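Long-range contact in putative NADPH:quinone oxidoreductase (PDB 3IUP), which binds NADPH and probably uses it to reduce quinones: residues 92-104 / 114-127. Numbering follows the deposited sequence.
Sequences MPVGNEGAGVVVE and LMGKTVAAIGGAMY
Val119 and Gly100 grip each other twice: Val119 O accepts from Gly100 N at 2.9 Å, while Val119 N donates to Gly100 O. Gly98 and Ala121 form the next hydrogen-bonded pair, joining strands 98-104 and 118-121 antiparallel within the GroES-like domain. Toward the far end, Val102 N reaches Lys117 O, and Gly116 N, in the type II turn from Leu114 to Lys117, donates to Val102 O. Val102 packs against that turn, its CB 3.3 Å from Leu114 O, while its CG2 meets Val119 CG2 at 3.9 Å on the strand. The side chain of Met115, a selenomethionine, bent at chi2 (61°), brings CE to Val103 O.

Beyond the strands the pairing becomes irregular but stays polar. Asn96 O takes Gly124 N from above its carbonyl plane, Gly95 O takes Met126 N at 2.9 Å, and Val94 O takes Tyr127 N in the carbonyl plane. Gly95 then lays its CA over the centre of the Tyr127 ring, a CH-pi contact 3.6 Å from the centroid. Val94 CG1, anti to the backbone N (chi1 -179°), reaches CE2 of the same ring at 3.5 Å. Tyr127 OH hydrogen-bonds to Pro43 O, which with the Gly95 contact holds the ring at its hydroxyl and over one face. Selenomethionine Met126, bent at chi2 and chi3, curls across the backbone of 92-104, CE ending 3.7 Å from Gly98 N. One water accepts from Ala125 N and donates weakly to Pro93 O.

The Glu97 carboxylate, in a side chain about 8 Å from the NADPH, is hydrogen-bonded outside the two segments, OE1 to the backbone N of Phe154 and Val155 and OE2 to Asn45 ND2. All nine direct hydrogen bonds between the segments run backbone to backbone, so the register rests on the chain path, and the side chains add packing.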
HETATM    1  N   MSE A  92      23.114 -20.315 -11.094  1.00 15.30           N
HETATM    2  CA  MSE A  92      21.842 -19.839 -11.662  1.00 16.94           C
HETATM    3  C   MSE A  92      21.954 -19.483 -13.111  1.00 16.52           C
HETATM    4  O   MSE A  92      22.755 -18.656 -13.492  1.00 16.43           O
HETATM    5  CB  MSE A  92      21.324 -18.579 -10.942  1.00 17.86           C
HETATM    6  CG  MSE A  92      21.268 -18.648  -9.459  1.00 20.38           C
HETATM    7 SE   MSE A  92      19.941 -19.939  -8.880  0.75 22.95          SE
HETATM    8  CE  MSE A  92      18.425 -18.728  -8.927  1.00 27.72           C
ATOM      9  N   PRO A  93      21.115 -20.094 -13.961  1.00 16.96           N
ATOM     10  CA  PRO A  93      20.971 -19.602 -15.301  1.00 16.82           C
ATOM     11  C   PRO A  93      20.275 -18.243 -15.287  1.00 17.23           C
ATOM     12  O   PRO A  93      19.595 -17.897 -14.319  1.00 17.77           O
ATOM     13  CB  PRO A  93      20.093 -20.670 -15.975  1.00 17.20           C
ATOM     14  CG  PRO A  93      19.873 -21.722 -15.012  1.00 19.38           C
ATOM     15  CD  PRO A  93      20.183 -21.195 -13.663  1.00 18.17           C
ATOM     16  N   VAL A  94      20.437 -17.461 -16.345  1.00 17.21           N
ATOM     17  CA  VAL A  94      19.917 -16.098 -16.340  1.00 16.92           C
ATOM     18  C   VAL A  94      19.221 -15.831 -17.661  1.00 16.64           C
ATOM     19  O   VAL A  94      19.560 -16.435 -18.684  1.00 16.64           O
ATOM     20  CB  VAL A  94      21.064 -15.081 -16.085  1.00 18.02           C
ATOM     21  CG1 VAL A  94      20.514 -13.638 -16.045  1.00 19.70           C
ATOM     22  CG2 VAL A  94      21.769 -15.392 -14.787  1.00 19.36           C
ATOM     23  N   GLY A  95      18.250 -14.920 -17.640  1.00 16.86           N
ATOM     24  CA  GLY A  95      17.603 -14.427 -18.828  1.00 16.95           C
ATOM     25  C   GLY A  95      16.187 -14.932 -18.913  1.00 17.74           C
ATOM     26  O   GLY A  95      15.957 -16.103 -19.202  1.00 18.32           O
ATOM     27  N   ASN A  96      15.223 -14.043 -18.662  1.00 17.84           N
ATOM     28  CA  ASN A  96      13.812 -14.437 -18.641  1.00 17.63           C
ATOM     29  C   ASN A  96      13.291 -14.836 -19.995  1.00 17.46           C
ATOM     30  O   ASN A  96      12.597 -15.838 -20.104  1.00 17.54           O
ATOM     31  CB  ASN A  96      12.905 -13.306 -18.126  1.00 18.84           C
ATOM     32  CG  ASN A  96      12.920 -13.196 -16.632  1.00 25.06           C
ATOM     33  OD1 ASN A  96      12.633 -14.172 -15.937  1.00 31.52           O
ATOM     34  ND2 ASN A  96      13.192 -11.994 -16.109  1.00 30.33           N
ATOM     35  N   GLU A  97      13.578 -14.032 -21.014  1.00 16.36           N
ATOM     36  CA  GLU A  97      12.891 -14.130 -22.287  1.00 17.34           C
ATOM     37  C   GLU A  97      13.874 -14.028 -23.435  1.00 16.89           C
ATOM     38  O   GLU A  97      14.968 -13.466 -23.288  1.00 16.11           O
ATOM     39  CB  GLU A  97      11.821 -13.004 -22.447  1.00 16.61           C
ATOM     40  CG  GLU A  97      12.368 -11.611 -22.563  1.00 18.50           C
ATOM     41  CD  GLU A  97      11.309 -10.509 -22.705  1.00 21.71           C
ATOM     42  OE1 GLU A  97      10.174 -10.816 -23.155  1.00 20.98           O
ATOM     43  OE2 GLU A  97      11.681  -9.326 -22.461  1.00 24.50           O
ATOM     44  N   GLY A  98      13.478 -14.575 -24.566  1.00 18.04           N
ATOM     45  CA  GLY A  98      14.267 -14.427 -25.786  1.00 17.55           C
ATOM     46  C   GLY A  98      13.600 -15.042 -26.982  1.00 16.85           C
ATOM     47  O   GLY A  98      12.459 -15.527 -26.910  1.00 17.56           O
ATOM     48  N   ALA A  99      14.324 -15.060 -28.076  1.00 16.29           N
ATOM     49  CA  ALA A  99      13.749 -15.507 -29.332  1.00 15.84           C
ATOM     50  C   ALA A  99      14.804 -16.177 -30.148  1.00 16.93           C
ATOM     51  O   ALA A  99      16.008 -15.902 -29.981  1.00 16.26           O
ATOM     52  CB  ALA A  99      13.148 -14.303 -30.105  1.00 16.22           C
ATOM     53  N   GLY A 100      14.366 -17.118 -30.985  1.00 17.57           N
ATOM     54  CA  GLY A 100      15.290 -17.798 -31.855  1.00 17.43           C
ATOM     55  C   GLY A 100      14.571 -18.728 -32.808  1.00 18.02           C
ATOM     56  O   GLY A 100      13.365 -18.602 -33.044  1.00 19.06           O
ATOM     57  N   VAL A 101      15.316 -19.699 -33.310  1.00 18.12           N
ATOM     58  CA  VAL A 101      14.802 -20.624 -34.305  1.00 17.94           C
ATOM     59  C   VAL A 101      14.723 -22.048 -33.746  1.00 17.49           C
ATOM     60  O   VAL A 101      15.636 -22.509 -33.076  1.00 16.28           O
ATOM     61  CB  VAL A 101      15.675 -20.600 -35.543  1.00 18.08           C
ATOM     62  CG1 VAL A 101      15.167 -21.627 -36.584  1.00 19.53           C
ATOM     63  CG2 VAL A 101      15.677 -19.198 -36.140  1.00 18.34           C
ATOM     64  N   VAL A 102      13.619 -22.727 -34.023  1.00 18.07           N
ATOM     65  CA  VAL A 102      13.436 -24.105 -33.598  1.00 17.55           C
ATOM     66  C   VAL A 102      14.190 -24.998 -34.557  1.00 18.01           C
ATOM     67  O   VAL A 102      13.884 -25.028 -35.758  1.00 18.90           O
ATOM     68  CB  VAL A 102      11.965 -24.530 -33.561  1.00 17.12           C
ATOM     69  CG1 VAL A 102      11.865 -26.038 -33.244  1.00 17.31           C
ATOM     70  CG2 VAL A 102      11.150 -23.717 -32.518  1.00 17.39           C
ATOM     71  N   VAL A 103      15.195 -25.679 -34.027  1.00 17.74           N
ATOM     72  CA  VAL A 103      16.101 -26.524 -34.802  1.00 18.07           C
ATOM     73  C   VAL A 103      15.899 -28.011 -34.542  1.00 18.86           C
ATOM     74  O   VAL A 103      16.388 -28.832 -35.318  1.00 19.76           O
ATOM     75  CB  VAL A 103      17.596 -26.194 -34.493  1.00 17.80           C
ATOM     76  CG1 VAL A 103      17.932 -24.770 -34.941  1.00 19.50           C
ATOM     77  CG2 VAL A 103      17.899 -26.401 -33.014  1.00 18.34           C
ATOM     78  N   GLU A 104      15.234 -28.382 -33.450  1.00 19.03           N
ATOM     79  CA  GLU A 104      14.812 -29.776 -33.240  1.00 19.91           C
ATOM     80  C   GLU A 104      13.438 -29.751 -32.597  1.00 19.38           C
ATOM     81  O   GLU A 104      13.135 -28.880 -31.788  1.00 17.89           O
ATOM     82  CB  GLU A 104      15.752 -30.539 -32.312  1.00 21.14           C
ATOM     83  CG  GLU A 104      17.141 -30.820 -32.865  1.00 25.18           C
ATOM     84  CD  GLU A 104      18.032 -31.628 -31.905  1.00 31.28           C
ATOM     85  OE1 GLU A 104      17.533 -32.492 -31.145  1.00 34.27           O
ATOM     86  OE2 GLU A 104      19.256 -31.405 -31.945  1.00 35.02           O
ATOM     87  N   LEU A 114       6.151 -26.604 -34.750  1.00 18.99           N
ATOM     88  CA  LEU A 114       7.072 -25.505 -34.541  1.00 18.98           C
ATOM     89  C   LEU A 114       8.381 -25.673 -35.276  1.00 18.68           C
ATOM     90  O   LEU A 114       9.191 -24.748 -35.326  1.00 18.26           O
ATOM     91  CB  LEU A 114       7.341 -25.354 -33.036  1.00 19.01           C
ATOM     92  CG  LEU A 114       6.132 -24.980 -32.156  1.00 20.27           C
ATOM     93  CD1 LEU A 114       6.655 -24.825 -30.739  1.00 23.75           C
ATOM     94  CD2 LEU A 114       5.390 -23.709 -32.597  1.00 21.04           C
HETATM   95  N   MSE A 115       8.639 -26.849 -35.837  1.00 19.21           N
HETATM   96  CA  MSE A 115       9.923 -27.063 -36.486  1.00 20.22           C
HETATM   97  C   MSE A 115      10.233 -25.953 -37.494  1.00 20.44           C
HETATM   98  O   MSE A 115       9.405 -25.602 -38.337  1.00 20.23           O
HETATM   99  CB  MSE A 115       9.972 -28.412 -37.222  1.00 20.61           C
HETATM  100  CG  MSE A 115      11.348 -28.736 -37.748  1.00 21.30           C
HETATM  101 SE   MSE A 115      12.735 -28.888 -36.409  0.75 22.23          SE
HETATM  102  CE  MSE A 115      14.102 -29.535 -37.654  1.00 27.21           C
ATOM    103  N   GLY A 116      11.425 -25.379 -37.353  1.00 20.59           N
ATOM    104  CA  GLY A 116      11.907 -24.366 -38.271  1.00 20.32           C
ATOM    105  C   GLY A 116      11.339 -22.988 -38.085  1.00 21.18           C
ATOM    106  O   GLY A 116      11.803 -22.058 -38.746  1.00 22.65           O
ATOM    107  N   LYS A 117      10.406 -22.824 -37.150  1.00 20.98           N
ATOM    108  CA  LYS A 117       9.802 -21.535 -36.893  1.00 20.66           C
ATOM    109  C   LYS A 117      10.680 -20.649 -36.013  1.00 21.14           C
ATOM    110  O   LYS A 117      11.476 -21.116 -35.206  1.00 20.20           O
ATOM    111  CB  LYS A 117       8.439 -21.720 -36.254  1.00 21.55           C
ATOM    112  CG  LYS A 117       7.468 -22.560 -37.118  1.00 23.85           C
ATOM    113  CD  LYS A 117       6.345 -21.767 -37.631  1.00 28.60           C
ATOM    114  CE  LYS A 117       5.331 -22.644 -38.361  1.00 31.91           C
ATOM    115  NZ  LYS A 117       5.915 -23.097 -39.632  1.00 33.23           N
ATOM    116  N   THR A 118      10.484 -19.354 -36.205  1.00 20.94           N
ATOM    117  CA  THR A 118      11.021 -18.334 -35.332  1.00 19.88           C
ATOM    118  C   THR A 118      10.007 -18.100 -34.239  1.00 20.24           C
ATOM    119  O   THR A 118       8.837 -17.739 -34.505  1.00 20.82           O
ATOM    120  CB  THR A 118      11.349 -17.040 -36.118  1.00 19.96           C
ATOM    121  OG1 THR A 118      12.333 -17.369 -37.094  1.00 22.40           O
ATOM    122  CG2 THR A 118      11.934 -15.962 -35.174  1.00 20.51           C
ATOM    123  N   VAL A 119      10.476 -18.307 -33.009  1.00 19.03           N
ATOM    124  CA  VAL A 119       9.660 -18.248 -31.808  1.00 18.81           C
ATOM    125  C   VAL A 119      10.282 -17.366 -30.730  1.00 19.40           C
ATOM    126  O   VAL A 119      11.477 -17.134 -30.728  1.00 17.58           O
ATOM    127  CB  VAL A 119       9.428 -19.675 -31.219  1.00 18.49           C
ATOM    128  CG1 VAL A 119       8.721 -20.577 -32.274  1.00 18.45           C
ATOM    129  CG2 VAL A 119      10.710 -20.314 -30.669  1.00 19.86           C
ATOM    130  N   ALA A 120       9.425 -16.907 -29.816  1.00 19.32           N
ATOM    131  CA  ALA A 120       9.838 -16.273 -28.550  1.00 19.29           C
ATOM    132  C   ALA A 120       9.359 -17.147 -27.408  1.00 20.48           C
ATOM    133  O   ALA A 120       8.328 -17.838 -27.511  1.00 19.79           O
ATOM    134  CB  ALA A 120       9.252 -14.835 -28.423  1.00 18.22           C
ATOM    135  N   ALA A 121      10.080 -17.119 -26.307  1.00 20.65           N
ATOM    136  CA  ALA A 121       9.662 -17.844 -25.079  1.00 22.36           C
ATOM    137  C   ALA A 121      10.077 -17.080 -23.870  1.00 22.38           C
ATOM    138  O   ALA A 121      11.108 -16.399 -23.913  1.00 20.77           O
ATOM    139  CB  ALA A 121      10.274 -19.234 -25.045  1.00 23.44           C
ATOM    140  N   ILE A 122       9.322 -17.199 -22.761  1.00 23.37           N
ATOM    141  CA  ILE A 122       9.761 -16.650 -21.487  1.00 24.15           C
ATOM    142  C   ILE A 122      10.142 -17.817 -20.570  1.00 24.40           C
ATOM    143  O   ILE A 122       9.627 -18.018 -19.520  1.00 26.49           O
ATOM    144  CB  ILE A 122       8.781 -15.583 -20.833  1.00 24.71           C
ATOM    145  CG1 ILE A 122       9.409 -14.933 -19.595  1.00 25.67           C
ATOM    146  CG2 ILE A 122       7.466 -16.162 -20.477  1.00 24.03           C
ATOM    147  CD1 ILE A 122       8.754 -13.623 -19.146  1.00 25.67           C
ATOM    148  N   GLY A 123      11.120 -18.557 -20.997  1.00 26.11           N
ATOM    149  CA  GLY A 123      11.431 -19.846 -20.380  1.00 25.77           C
ATOM    150  C   GLY A 123      12.388 -19.740 -19.225  1.00 24.67           C
ATOM    151  O   GLY A 123      12.585 -20.715 -18.504  1.00 25.62           O
ATOM    152  N   GLY A 124      13.035 -18.581 -19.047  1.00 22.03           N
ATOM    153  CA  GLY A 124      14.192 -18.537 -18.171  1.00 19.97           C
ATOM    154  C   GLY A 124      15.389 -19.189 -18.861  1.00 18.62           C
ATOM    155  O   GLY A 124      15.252 -19.937 -19.872  1.00 16.87           O
ATOM    156  N   ALA A 125      16.573 -18.929 -18.312  1.00 16.89           N
ATOM    157  CA  ALA A 125      17.826 -19.481 -18.855  1.00 16.43           C
ATOM    158  C   ALA A 125      17.990 -19.163 -20.346  1.00 16.07           C
ATOM    159  O   ALA A 125      18.549 -19.943 -21.130  1.00 16.76           O
ATOM    160  CB  ALA A 125      17.915 -21.021 -18.613  1.00 16.61           C
HETATM  161  N   MSE A 126      17.574 -17.966 -20.742  1.00 15.08           N
HETATM  162  CA  MSE A 126      17.636 -17.616 -22.173  1.00 15.65           C
HETATM  163  C   MSE A 126      18.977 -17.067 -22.616  1.00 15.52           C
HETATM  164  O   MSE A 126      19.206 -16.940 -23.826  1.00 15.63           O
HETATM  165  CB  MSE A 126      16.507 -16.680 -22.598  1.00 16.18           C
HETATM  166  CG  MSE A 126      15.123 -17.104 -22.173  1.00 15.02           C
HETATM  167 SE   MSE A 126      14.610 -18.798 -23.081  0.75 17.56          SE
HETATM  168  CE  MSE A 126      14.438 -18.158 -24.744  1.00 17.17           C
ATOM    169  N   TYR A 127      19.882 -16.782 -21.673  1.00 14.82           N
ATOM    170  CA  TYR A 127      21.252 -16.382 -22.020  1.00 14.97           C
ATOM    171  C   TYR A 127      22.079 -17.674 -22.231  1.00 15.83           C
ATOM    172  O   TYR A 127      22.895 -18.081 -21.392  1.00 16.87           O
ATOM    173  CB  TYR A 127      21.913 -15.499 -20.984  1.00 15.39           C
ATOM    174  CG  TYR A 127      21.178 -14.206 -20.704  1.00 15.48           C
ATOM    175  CD1 TYR A 127      20.148 -13.733 -21.513  1.00 15.97           C
ATOM    176  CD2 TYR A 127      21.487 -13.476 -19.565  1.00 18.19           C
ATOM    177  CE1 TYR A 127      19.490 -12.549 -21.195  1.00 15.34           C
ATOM    178  CE2 TYR A 127      20.836 -12.310 -19.253  1.00 18.46           C
ATOM    179  CZ  TYR A 127      19.840 -11.823 -20.088  1.00 16.16           C
ATOM    180  OH  TYR A 127      19.177 -10.683 -19.725  1.00 16.62           O
TER
HETATM  181  O   HOH W   1      16.759 -17.762 -15.730  1.00 22.14           O
HETATM  182  O   HOH W   2      21.799 -18.800 -18.538  1.00 17.54           O